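Local coordinates for uncharacterized protein (Staphylococcus aureus subsp. aureus, PDB 3H04) that is of unknown function but has an alpha/beta-hydrolase fold and is probably a serine hydrolase, perhaps an esterase, at residues 99-104 with 123-128; 106-111 with 129-134; 141-146 with 174-179; 218-223 with 246-251. All blocks are in the same frame, centred on the assembly; numbering follows the deposited sequence.

Interaction 1: residues 99-104 with 123-128; sequences FTFGRS and IDFYGY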
# COMPACT_ATOMS: atom_id res chain seq x y z
N PHE A 99 -6.38 -5.79 -10.69
CA PHE A 99 -5.94 -6.13 -9.36
C PHE A 99 -5.29 -4.93 -8.65
O PHE A 99 -4.68 -4.06 -9.30
CB PHE A 99 -4.90 -7.25 -9.46
CG PHE A 99 -5.39 -8.45 -10.24
CD1 PHE A 99 -6.10 -9.44 -9.61
CD2 PHE A 99 -5.20 -8.54 -11.61
CE1 PHE A 99 -6.58 -10.53 -10.31
CE2 PHE A 99 -5.67 -9.59 -12.31
CZ PHE A 99 -6.34 -10.61 -11.66
N THR A 100 -5.34 -4.95 -7.32
CA THR A 100 -4.57 -3.99 -6.51
C THR A 100 -3.45 -4.75 -5.81
O THR A 100 -3.61 -5.91 -5.38
CB THR A 100 -5.45 -3.21 -5.54
OG1 THR A 100 -6.19 -4.10 -4.67
CG2 THR A 100 -6.45 -2.29 -6.34
N PHE A 101 -2.29 -4.13 -5.78
CA PHE A 101 -1.08 -4.70 -5.20
C PHE A 101 -0.53 -3.59 -4.37
O PHE A 101 -0.18 -2.56 -4.94
CB PHE A 101 -0.11 -5.14 -6.30
CG PHE A 101 1.28 -5.47 -5.79
CD1 PHE A 101 1.47 -5.91 -4.50
CD2 PHE A 101 2.38 -5.32 -6.62
CE1 PHE A 101 2.74 -6.26 -4.02
CE2 PHE A 101 3.67 -5.63 -6.15
CZ PHE A 101 3.85 -6.11 -4.87
N GLY A 102 -0.51 -3.76 -3.04
CA GLY A 102 0.12 -2.81 -2.14
C GLY A 102 1.15 -3.45 -1.22
O GLY A 102 1.14 -4.68 -0.96
N ARG A 103 2.06 -2.61 -0.74
CA ARG A 103 3.02 -2.99 0.27
C ARG A 103 2.82 -2.06 1.42
O ARG A 103 2.76 -0.83 1.25
CB ARG A 103 4.46 -2.93 -0.26
CG ARG A 103 4.63 -3.81 -1.50
CD ARG A 103 6.01 -4.09 -1.93
NE ARG A 103 6.77 -2.87 -2.26
CZ ARG A 103 8.09 -2.82 -2.48
NH1 ARG A 103 8.84 -3.90 -2.40
NH2 ARG A 103 8.66 -1.67 -2.80
N SER A 104 2.74 -2.66 2.60
CA SER A 104 2.63 -1.94 3.85
C SER A 104 1.31 -1.12 3.81
O SER A 104 0.25 -1.66 3.54
CB SER A 104 3.92 -1.13 4.11
OG SER A 104 4.00 -0.81 5.48
N ILE A 123 -3.33 -8.18 -3.86
CA ILE A 123 -2.04 -8.66 -3.38
C ILE A 123 -1.63 -7.76 -2.24
O ILE A 123 -1.48 -6.57 -2.44
CB ILE A 123 -0.98 -8.65 -4.46
CG1 ILE A 123 -1.54 -9.29 -5.75
CG2 ILE A 123 0.34 -9.28 -3.92
CD1 ILE A 123 -0.93 -8.74 -7.00
N ASP A 124 -1.50 -8.34 -1.04
CA ASP A 124 -1.30 -7.63 0.24
C ASP A 124 0.02 -8.06 0.80
O ASP A 124 0.14 -9.17 1.35
CB ASP A 124 -2.45 -7.99 1.20
CG ASP A 124 -2.21 -7.59 2.66
OD1 ASP A 124 -1.28 -6.82 2.99
OD2 ASP A 124 -3.00 -8.13 3.50
N PHE A 125 1.03 -7.20 0.62
CA PHE A 125 2.34 -7.46 1.22
C PHE A 125 2.41 -6.65 2.53
O PHE A 125 2.39 -5.42 2.50
CB PHE A 125 3.48 -7.04 0.30
CG PHE A 125 3.90 -8.06 -0.72
CD1 PHE A 125 3.06 -9.13 -1.13
CD2 PHE A 125 5.15 -7.94 -1.31
CE1 PHE A 125 3.49 -10.04 -2.13
CE2 PHE A 125 5.56 -8.82 -2.26
CZ PHE A 125 4.74 -9.88 -2.68
N TYR A 126 2.41 -7.37 3.66
CA TYR A 126 2.59 -6.81 4.99
C TYR A 126 1.80 -5.53 5.31
O TYR A 126 2.34 -4.57 5.91
CB TYR A 126 4.06 -6.64 5.36
CG TYR A 126 4.98 -6.16 4.26
CD1 TYR A 126 5.12 -4.80 3.99
CD2 TYR A 126 5.65 -7.07 3.45
CE1 TYR A 126 5.97 -4.32 2.94
CE2 TYR A 126 6.51 -6.59 2.42
CZ TYR A 126 6.66 -5.23 2.19
OH TYR A 126 7.46 -4.78 1.17
N GLY A 127 0.53 -5.55 4.92
CA GLY A 127 -0.41 -4.48 5.19
C GLY A 127 -1.44 -4.89 6.27
O GLY A 127 -1.21 -5.78 7.12
N TYR A 128 -2.56 -4.21 6.20
CA TYR A 128 -3.57 -4.24 7.23
C TYR A 128 -4.86 -3.73 6.64
O TYR A 128 -4.83 -3.02 5.65
CB TYR A 128 -3.16 -3.35 8.41
CG TYR A 128 -2.59 -1.99 8.06
CD1 TYR A 128 -3.40 -0.87 8.02
CD2 TYR A 128 -1.24 -1.84 7.73
CE1 TYR A 128 -2.88 0.39 7.69
CE2 TYR A 128 -0.69 -0.56 7.43
CZ TYR A 128 -1.53 0.53 7.43
OH TYR A 128 -1.06 1.76 7.11

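Interaction 2: residues 106-111 with 129-134; sequences GAYLSL and SRINTE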
# COMPACT_ATOMS: atom_id res chain seq x y z
N GLY A 106 0.33 0.82 1.53
CA GLY A 106 -0.26 0.66 0.21
C GLY A 106 -1.21 -0.52 0.09
O GLY A 106 -2.16 -0.48 -0.72
N ALA A 107 -0.94 -1.58 0.87
CA ALA A 107 -1.82 -2.75 0.89
C ALA A 107 -3.12 -2.41 1.60
O ALA A 107 -4.20 -2.85 1.17
CB ALA A 107 -1.12 -4.00 1.54
N TYR A 108 -3.05 -1.59 2.65
CA TYR A 108 -4.27 -1.02 3.26
C TYR A 108 -5.12 -0.26 2.23
O TYR A 108 -6.32 -0.56 2.06
CB TYR A 108 -3.87 -0.08 4.41
CG TYR A 108 -4.98 0.75 5.02
CD1 TYR A 108 -6.05 0.16 5.67
CD2 TYR A 108 -4.94 2.12 4.95
CE1 TYR A 108 -7.03 0.93 6.28
CE2 TYR A 108 -5.87 2.88 5.56
CZ TYR A 108 -6.95 2.29 6.20
OH TYR A 108 -7.88 3.08 6.80
N LEU A 109 -4.50 0.66 1.49
CA LEU A 109 -5.21 1.38 0.43
C LEU A 109 -5.76 0.44 -0.66
O LEU A 109 -6.87 0.65 -1.17
CB LEU A 109 -4.35 2.46 -0.19
CG LEU A 109 -3.93 3.55 0.84
CD1 LEU A 109 -2.79 4.46 0.32
CD2 LEU A 109 -5.09 4.36 1.38
N SER A 110 -5.00 -0.59 -1.00
CA SER A 110 -5.41 -1.59 -1.99
C SER A 110 -6.64 -2.39 -1.52
O SER A 110 -7.52 -2.71 -2.31
CB SER A 110 -4.29 -2.56 -2.31
OG SER A 110 -3.21 -1.90 -2.89
N LEU A 111 -6.72 -2.66 -0.22
CA LEU A 111 -7.87 -3.35 0.33
C LEU A 111 -9.09 -2.45 0.39
O LEU A 111 -10.21 -2.97 0.20
CB LEU A 111 -7.56 -3.92 1.70
CG LEU A 111 -6.63 -5.16 1.70
CD1 LEU A 111 -5.91 -5.21 3.08
CD2 LEU A 111 -7.40 -6.45 1.41
N SER A 129 -5.98 -4.07 7.27
CA SER A 129 -7.33 -3.70 6.80
C SER A 129 -8.03 -2.65 7.69
O SER A 129 -9.23 -2.37 7.55
CB SER A 129 -8.18 -4.97 6.78
OG SER A 129 -8.39 -5.51 8.10
N ARG A 130 -7.31 -2.19 8.70
CA ARG A 130 -7.90 -1.30 9.70
C ARG A 130 -6.79 -0.47 10.33
O ARG A 130 -5.63 -0.90 10.36
CB ARG A 130 -8.64 -2.12 10.76
CG ARG A 130 -7.75 -3.24 11.29
CD ARG A 130 -8.37 -4.13 12.34
NE ARG A 130 -7.39 -5.15 12.75
CZ ARG A 130 -7.66 -6.11 13.64
NH1 ARG A 130 -8.86 -6.19 14.18
NH2 ARG A 130 -6.73 -6.99 13.99
N ILE A 131 -7.13 0.74 10.77
CA ILE A 131 -6.20 1.60 11.55
C ILE A 131 -6.52 1.64 13.04
O ILE A 131 -5.65 1.99 13.83
CB ILE A 131 -6.11 3.03 11.00
CG1 ILE A 131 -7.46 3.70 10.90
CG2 ILE A 131 -5.49 2.98 9.59
CD1 ILE A 131 -7.36 5.14 10.51
N ASN A 132 -7.74 1.26 13.41
CA ASN A 132 -8.19 1.26 14.79
C ASN A 132 -7.73 -0.01 15.45
O ASN A 132 -8.53 -0.91 15.69
CB ASN A 132 -9.72 1.36 14.88
CG ASN A 132 -10.21 1.42 16.32
OD1 ASN A 132 -9.43 1.69 17.24
ND2 ASN A 132 -11.50 1.19 16.52
N THR A 133 -6.44 -0.09 15.78
CA THR A 133 -5.86 -1.30 16.35
C THR A 133 -4.80 -0.85 17.36
O THR A 133 -4.23 0.25 17.23
CB THR A 133 -5.33 -2.30 15.18
OG1 THR A 133 -5.13 -1.59 13.94
CG2 THR A 133 -6.30 -3.32 14.86
N GLU A 134 -4.52 -1.61 18.41
CA GLU A 134 -3.70 -1.04 19.49
C GLU A 134 -2.24 -0.70 19.04
O GLU A 134 -1.69 0.36 19.41
CB GLU A 134 -3.73 -1.92 20.75
CG GLU A 134 -3.67 -1.14 22.08
CD GLU A 134 -4.79 -0.06 22.31
OE1 GLU A 134 -5.97 -0.29 21.96
OE2 GLU A 134 -4.49 1.03 22.87

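Interaction 3: residues 141-146 with 174-179; sequences SYYAKI and LIYVYA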
# COMPACT_ATOMS: atom_id res chain seq x y z
N SER A 141 7.67 0.06 20.01
CA SER A 141 9.00 -0.21 20.59
C SER A 141 10.17 -0.07 19.64
O SER A 141 11.24 0.44 20.01
CB SER A 141 9.05 -1.67 21.10
OG SER A 141 8.36 -1.76 22.30
N TYR A 142 10.01 -0.63 18.45
CA TYR A 142 11.08 -0.65 17.46
C TYR A 142 11.48 0.77 17.08
O TYR A 142 12.66 1.02 16.88
CB TYR A 142 10.66 -1.47 16.26
CG TYR A 142 11.67 -1.55 15.16
CD1 TYR A 142 12.63 -2.59 15.12
CD2 TYR A 142 11.66 -0.63 14.13
CE1 TYR A 142 13.60 -2.64 14.09
CE2 TYR A 142 12.60 -0.67 13.11
CZ TYR A 142 13.58 -1.68 13.11
OH TYR A 142 14.45 -1.72 12.06
N TYR A 143 10.52 1.69 17.00
CA TYR A 143 10.79 3.08 16.56
C TYR A 143 11.11 4.08 17.66
O TYR A 143 11.56 5.19 17.38
CB TYR A 143 9.57 3.56 15.75
CG TYR A 143 9.41 2.81 14.45
CD1 TYR A 143 10.38 2.90 13.46
CD2 TYR A 143 8.32 2.02 14.22
CE1 TYR A 143 10.21 2.23 12.22
CE2 TYR A 143 8.15 1.35 12.99
CZ TYR A 143 9.13 1.43 12.02
OH TYR A 143 8.97 0.77 10.81
N ALA A 144 10.85 3.70 18.92
CA ALA A 144 10.93 4.62 20.06
C ALA A 144 12.29 5.31 20.30
O ALA A 144 12.35 6.53 20.55
CB ALA A 144 10.46 3.88 21.33
N LYS A 145 13.40 4.57 20.19
CA LYS A 145 14.73 5.16 20.49
C LYS A 145 15.07 6.29 19.52
O LYS A 145 15.45 7.38 19.93
CB LYS A 145 15.86 4.13 20.42
CG LYS A 145 15.83 3.03 21.49
CD LYS A 145 17.25 2.53 21.79
CE LYS A 145 17.24 1.30 22.70
NZ LYS A 145 18.53 1.10 23.46
N ILE A 146 14.93 6.01 18.22
CA ILE A 146 15.21 7.02 17.21
C ILE A 146 14.25 8.17 17.37
O ILE A 146 14.67 9.35 17.29
CB ILE A 146 15.19 6.43 15.76
CG1 ILE A 146 16.39 5.48 15.58
CG2 ILE A 146 15.30 7.55 14.71
CD1 ILE A 146 16.75 5.22 14.10
N LEU A 174 11.91 9.96 8.65
CA LEU A 174 11.96 10.18 10.09
C LEU A 174 10.66 10.70 10.65
O LEU A 174 10.42 10.53 11.82
CB LEU A 174 13.09 11.14 10.47
CG LEU A 174 14.49 10.58 10.29
CD1 LEU A 174 15.52 11.73 10.43
CD2 LEU A 174 14.79 9.41 11.25
N ILE A 175 9.85 11.35 9.82
CA ILE A 175 8.50 11.79 10.25
C ILE A 175 7.67 10.57 10.68
O ILE A 175 6.95 10.61 11.69
CB ILE A 175 7.75 12.52 9.13
CG1 ILE A 175 8.47 13.80 8.68
CG2 ILE A 175 6.31 12.93 9.60
CD1 ILE A 175 7.85 14.25 7.30
N TYR A 176 7.81 9.49 9.94
CA TYR A 176 7.09 8.23 10.23
C TYR A 176 7.69 7.51 11.47
O TYR A 176 6.95 7.00 12.32
CB TYR A 176 7.12 7.31 9.02
CG TYR A 176 6.56 5.92 9.31
CD1 TYR A 176 5.16 5.73 9.45
CD2 TYR A 176 7.38 4.85 9.52
CE1 TYR A 176 4.62 4.53 9.79
CE2 TYR A 176 6.85 3.57 9.79
CZ TYR A 176 5.45 3.42 9.91
OH TYR A 176 4.80 2.22 10.23
N VAL A 177 9.01 7.46 11.56
CA VAL A 177 9.67 6.87 12.72
C VAL A 177 9.22 7.60 13.98
O VAL A 177 8.89 6.98 15.02
CB VAL A 177 11.23 6.97 12.55
CG1 VAL A 177 11.92 6.74 13.87
CG2 VAL A 177 11.79 5.91 11.50
N TYR A 178 9.18 8.92 13.88
CA TYR A 178 8.76 9.75 14.99
C TYR A 178 7.30 9.44 15.34
O TYR A 178 6.96 9.25 16.51
CB TYR A 178 8.91 11.22 14.62
CG TYR A 178 8.43 12.15 15.70
CD1 TYR A 178 9.20 12.39 16.82
CD2 TYR A 178 7.22 12.81 15.59
CE1 TYR A 178 8.77 13.30 17.83
CE2 TYR A 178 6.77 13.67 16.58
CZ TYR A 178 7.54 13.90 17.68
OH TYR A 178 7.07 14.75 18.64
N ALA A 179 6.45 9.43 14.33
CA ALA A 179 5.03 9.18 14.55
C ALA A 179 4.76 7.82 15.25
O ALA A 179 4.02 7.76 16.29
CB ALA A 179 4.28 9.24 13.19

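Interaction 4: residues 218-223 with 246-251; sequences NGDYDV and NEHDFD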
# COMPACT_ATOMS: atom_id res chain seq x y z
N ASN A 218 6.36 -13.34 10.20
CA ASN A 218 5.82 -13.51 11.54
C ASN A 218 6.38 -12.55 12.58
O ASN A 218 5.68 -12.25 13.51
CB ASN A 218 5.92 -14.96 12.06
CG ASN A 218 7.20 -15.60 11.73
OD1 ASN A 218 8.25 -14.95 11.65
ND2 ASN A 218 7.15 -16.91 11.56
N GLY A 219 7.63 -12.11 12.41
CA GLY A 219 8.30 -11.25 13.38
C GLY A 219 8.29 -9.79 12.93
O GLY A 219 9.13 -9.00 13.36
N ASP A 220 7.31 -9.41 12.10
CA ASP A 220 7.22 -8.01 11.62
C ASP A 220 7.02 -7.08 12.80
O ASP A 220 6.08 -7.25 13.57
CB ASP A 220 6.05 -7.88 10.69
CG ASP A 220 6.05 -6.58 9.91
OD1 ASP A 220 6.50 -5.54 10.43
OD2 ASP A 220 5.55 -6.63 8.77
N TYR A 221 7.96 -6.15 12.95
CA TYR A 221 8.00 -5.16 14.04
C TYR A 221 7.18 -3.88 13.73
O TYR A 221 6.96 -3.07 14.63
CB TYR A 221 9.47 -4.74 14.30
CG TYR A 221 10.19 -4.30 13.02
CD1 TYR A 221 9.98 -3.03 12.47
CD2 TYR A 221 11.04 -5.16 12.34
CE1 TYR A 221 10.58 -2.65 11.33
CE2 TYR A 221 11.65 -4.79 11.17
CZ TYR A 221 11.42 -3.53 10.67
OH TYR A 221 12.01 -3.14 9.50
N ASP A 222 6.73 -3.71 12.49
CA ASP A 222 6.05 -2.48 12.04
C ASP A 222 4.51 -2.66 11.94
O ASP A 222 3.73 -1.85 12.48
CB ASP A 222 6.64 -2.08 10.68
CG ASP A 222 6.01 -0.76 10.13
OD1 ASP A 222 6.60 0.32 10.29
OD2 ASP A 222 4.93 -0.82 9.52
N VAL A 223 4.10 -3.76 11.29
CA VAL A 223 2.71 -4.15 11.15
C VAL A 223 2.63 -5.58 11.72
O VAL A 223 3.18 -6.48 11.16
CB VAL A 223 2.25 -4.26 9.69
CG1 VAL A 223 0.80 -4.77 9.63
CG2 VAL A 223 2.36 -2.94 9.00
N ASN A 246 12.25 -11.78 11.17
CA ASN A 246 11.91 -10.66 12.01
C ASN A 246 12.11 -9.41 11.19
O ASN A 246 12.94 -8.59 11.51
CB ASN A 246 12.76 -10.63 13.28
CG ASN A 246 12.47 -11.81 14.17
OD1 ASN A 246 11.35 -12.30 14.20
ND2 ASN A 246 13.48 -12.29 14.89
N GLU A 247 11.37 -9.30 10.09
CA GLU A 247 11.51 -8.20 9.14
C GLU A 247 10.13 -7.67 8.79
O GLU A 247 9.12 -8.29 9.14
CB GLU A 247 12.19 -8.70 7.88
CG GLU A 247 13.66 -9.09 8.06
CD GLU A 247 14.28 -9.61 6.77
OE1 GLU A 247 13.77 -9.28 5.69
OE2 GLU A 247 15.28 -10.36 6.82
N HIS A 248 10.09 -6.50 8.13
CA HIS A 248 8.81 -5.94 7.66
C HIS A 248 8.85 -6.15 6.15
O HIS A 248 8.24 -7.11 5.64
CB HIS A 248 8.67 -4.45 8.10
CG HIS A 248 7.46 -3.73 7.54
ND1 HIS A 248 6.17 -4.23 7.64
CD2 HIS A 248 7.35 -2.57 6.83
CE1 HIS A 248 5.32 -3.38 7.08
NE2 HIS A 248 6.02 -2.38 6.57
N ASP A 249 9.65 -5.34 5.46
CA ASP A 249 9.78 -5.43 3.99
C ASP A 249 10.83 -6.49 3.60
O ASP A 249 12.00 -6.21 3.25
CB ASP A 249 9.98 -4.04 3.35
CG ASP A 249 11.14 -3.24 3.97
OD1 ASP A 249 11.40 -3.42 5.19
OD2 ASP A 249 11.81 -2.49 3.21
N PHE A 250 10.38 -7.73 3.66
CA PHE A 250 11.25 -8.89 3.41
C PHE A 250 11.82 -8.88 1.98
O PHE A 250 12.83 -9.54 1.73
CB PHE A 250 10.47 -10.22 3.61
CG PHE A 250 9.29 -10.38 2.66
CD1 PHE A 250 9.47 -10.90 1.36
CD2 PHE A 250 8.01 -10.04 3.06
CE1 PHE A 250 8.40 -11.03 0.49
CE2 PHE A 250 6.93 -10.17 2.18
CZ PHE A 250 7.11 -10.65 0.90
N ASP A 251 11.15 -8.14 1.09
CA ASP A 251 11.50 -7.98 -0.31
C ASP A 251 12.29 -6.72 -0.59
O ASP A 251 12.43 -6.31 -1.74
CB ASP A 251 10.24 -7.99 -1.18
CG ASP A 251 9.26 -6.84 -0.85
OD1 ASP A 251 9.26 -6.32 0.30
OD2 ASP A 251 8.45 -6.52 -1.74
O HOH W 1 6.31 -8.56 6.91
O HOH W 2 12.49 -5.04 7.76

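Interaction 1: residues 99-104 with 123-128
The Phe101 side chain lies across Ile123 at a slant where strands 99-103 and 123-125 run parallel at the centre of an alpha/beta-hydrolase sheet. From Phe101 the side chain can be followed outward: CB lies 3.8 Å from Ile123 CD1, ring atom CD1 touches Ile123 CG2 at 3.6 Å, and CE1 stands over the middle of the Phe125 ring, 3.9 Å from its CG. CZ is 4.1 Å from Phe125 CE2. With CG anti to the backbone N (chi1 168°), the Phe101 ring presents an edge to the Phe125 face, a T-shaped pair with planes at 74°. On the same face of the sheet Arg103 runs alongside Tyr126, its CD 3.5 Å from Tyr126 OH; Asp251 OD2 makes a salt bridge with Arg103 NH1 and Asp251 OD1 a hydrogen bond with Tyr126 OH. The backbones are joined by four bonds, from Ile123 N to Thr100 O, Gly102 N to Ile123 O, Phe125 N to Gly102 O, and Ser104 N to Phe125 O at 2.8 Å. This last bond continues the pairing one residue past the strand, to Ser104, whose phi of 61° marks the strained turn of what is probably the nucleophile elbow. Ser104 OG is hydrogen-bonded to His248 NE2. The chemistry thus changes from apolar packing to a polar end, consistent with a firmly held, buried base for the likely nucleophile.

Interaction 2: residues 106-111 with 129-134
Tyr108, on the helix that follows the probable nucleophile elbow of the alpha/beta-hydrolase fold, reaches out to the loop 129-134 beyond the next strand, and has more surface buried here than any other residue. A chi1 of 172° swings its ring off the helix toward the loop. One ring edge, at CE1, comes within 4.0 Å of Ser129 C, close to the ring plane, and the peptide nitrogen of Arg130 lies at a similar distance but obliquely. Ser129, second in buried surface, meets Tyr108 with its backbone; its CB points away from the helix, yet its CA still lies 4.3 Å from Leu111 CD1. No hydrogen bond crosses between the segments, so the contact is van der Waals packing. The phenol hydroxyl is satisfied by Tyr199 O, while the ring also stacks on Tyr128, and Leu75 of helix 75-91 packs against both Tyr108 and Ile131. Ile131, third in buried surface, crosses the tyrosine at a slant and meets the far end of its ring with the CG2 branch, which lies 3.7 Å from Tyr108 OH.

Interaction 3: residues 141-146 with 174-179
Tyr143 and Val177 have the nearest CA atoms across the two helical segments, 5.5 Å apart. In Tyr143, CG is anti to the carbonyl carbon; CB sits 3.6 Å from Val177 O, and the ring extends past the valine toward Tyr176. Val177 has its two methyls divided between two partners: CG2 goes to Tyr143 CD1 at 3.9 Å, while a chi1 of 164° turns CG1 to Ile146 CG2 at 3.6 Å. The same Ile146 methyl also touches Leu174 CD2, the two side chains crossing at about a right angle. Tyr176 swings its ring round from the helix flank to set its edge against the face of Tyr143, a T-shaped pair with centroids 5.5 Å apart and planes at 76°. The leading atom is Tyr176 CE2, 3.7 Å from Tyr143 OH, which lies near the plane of the Tyr176 ring. The Tyr142 ring edge also meets a face of Tyr143, its CD2 over the ring centre. Both phenol hydroxyls are hydrogen-bonded to Asp222 OD1, so the aromatic pair converges on one carboxylate oxygen, and Arg180 gives Tyr176 OH a further partner. The axes of the two segments approach to 8.3 Å and cross at -114°. They belong to the helical insertion between strands 121-125 and 212-217, where helices 152-156 and 185-189 also pack on helix 173-182, both touching Ile175, and Tyr142 stacks on Tyr221 from the loop after strand 212-217.

Interaction 4: residues 218-223 with 246-251
The His248 ring has Asp222 over one face and Asp220 at its edge. Asp222 CB lies 3.7 Å from the ring centroid, a CH-pi contact, and Asp222 OD2 is over the rim of the same face, 3.5 Å from NE2; its OD1 is bonded to Tyr143 OH and Tyr176 OH. At the edge, ND1 donates to the syn lone pair of Asp220 OD2 at 2.7 Å, almost straight (178°) and in the ring plane, although the carboxylate is turned 59° from that plane. Val223 CG2 meets CE1 obliquely. The Tyr221 ring receives Asn246 O at its edge. Asp220 OD1 is itself held: Asp222 N closes an Asx turn at 2.8 Å, and Val223 N, from above the carboxylate plane, adds a second grip. One water ties Asp220 OD2 to His248 O; another joins Tyr221 OH, His248 N and Asp249 OD1. His248 NE2 is hydrogen-bonded to Ser104 OG. Ser104, His248 and Asp220 are thus arranged as in a Ser-His-Asp triad, and are probably one. The chemistry implies a carboxylate that orients the imidazole through ND1 and directs NE2 at the serine, consistent with charge relay.

In the fold
Interactions 1 and 2 are buried. Interaction 1 pairs the strands of the beta-alpha-beta unit 98-103, 105-116, 121-125 through backbone bonds; interaction 2 packs its helix on the loop that follows, with no bond across. Interactions 3 and 4 are only partly buried. Interaction 3 is an apolar and aromatic helix crossing, its centre about 20 Å from the chain centre; interaction 4 joins two loops by polar bonds and waters. Interaction 4 touches interaction 1 through Asp251, with Arg103 and Tyr126, and interaction 3 through Asp222, and interaction 2 touches interaction 1; interactions 2 and 3 do not meet. The probable triad is thus divided between interactions 1 and 4.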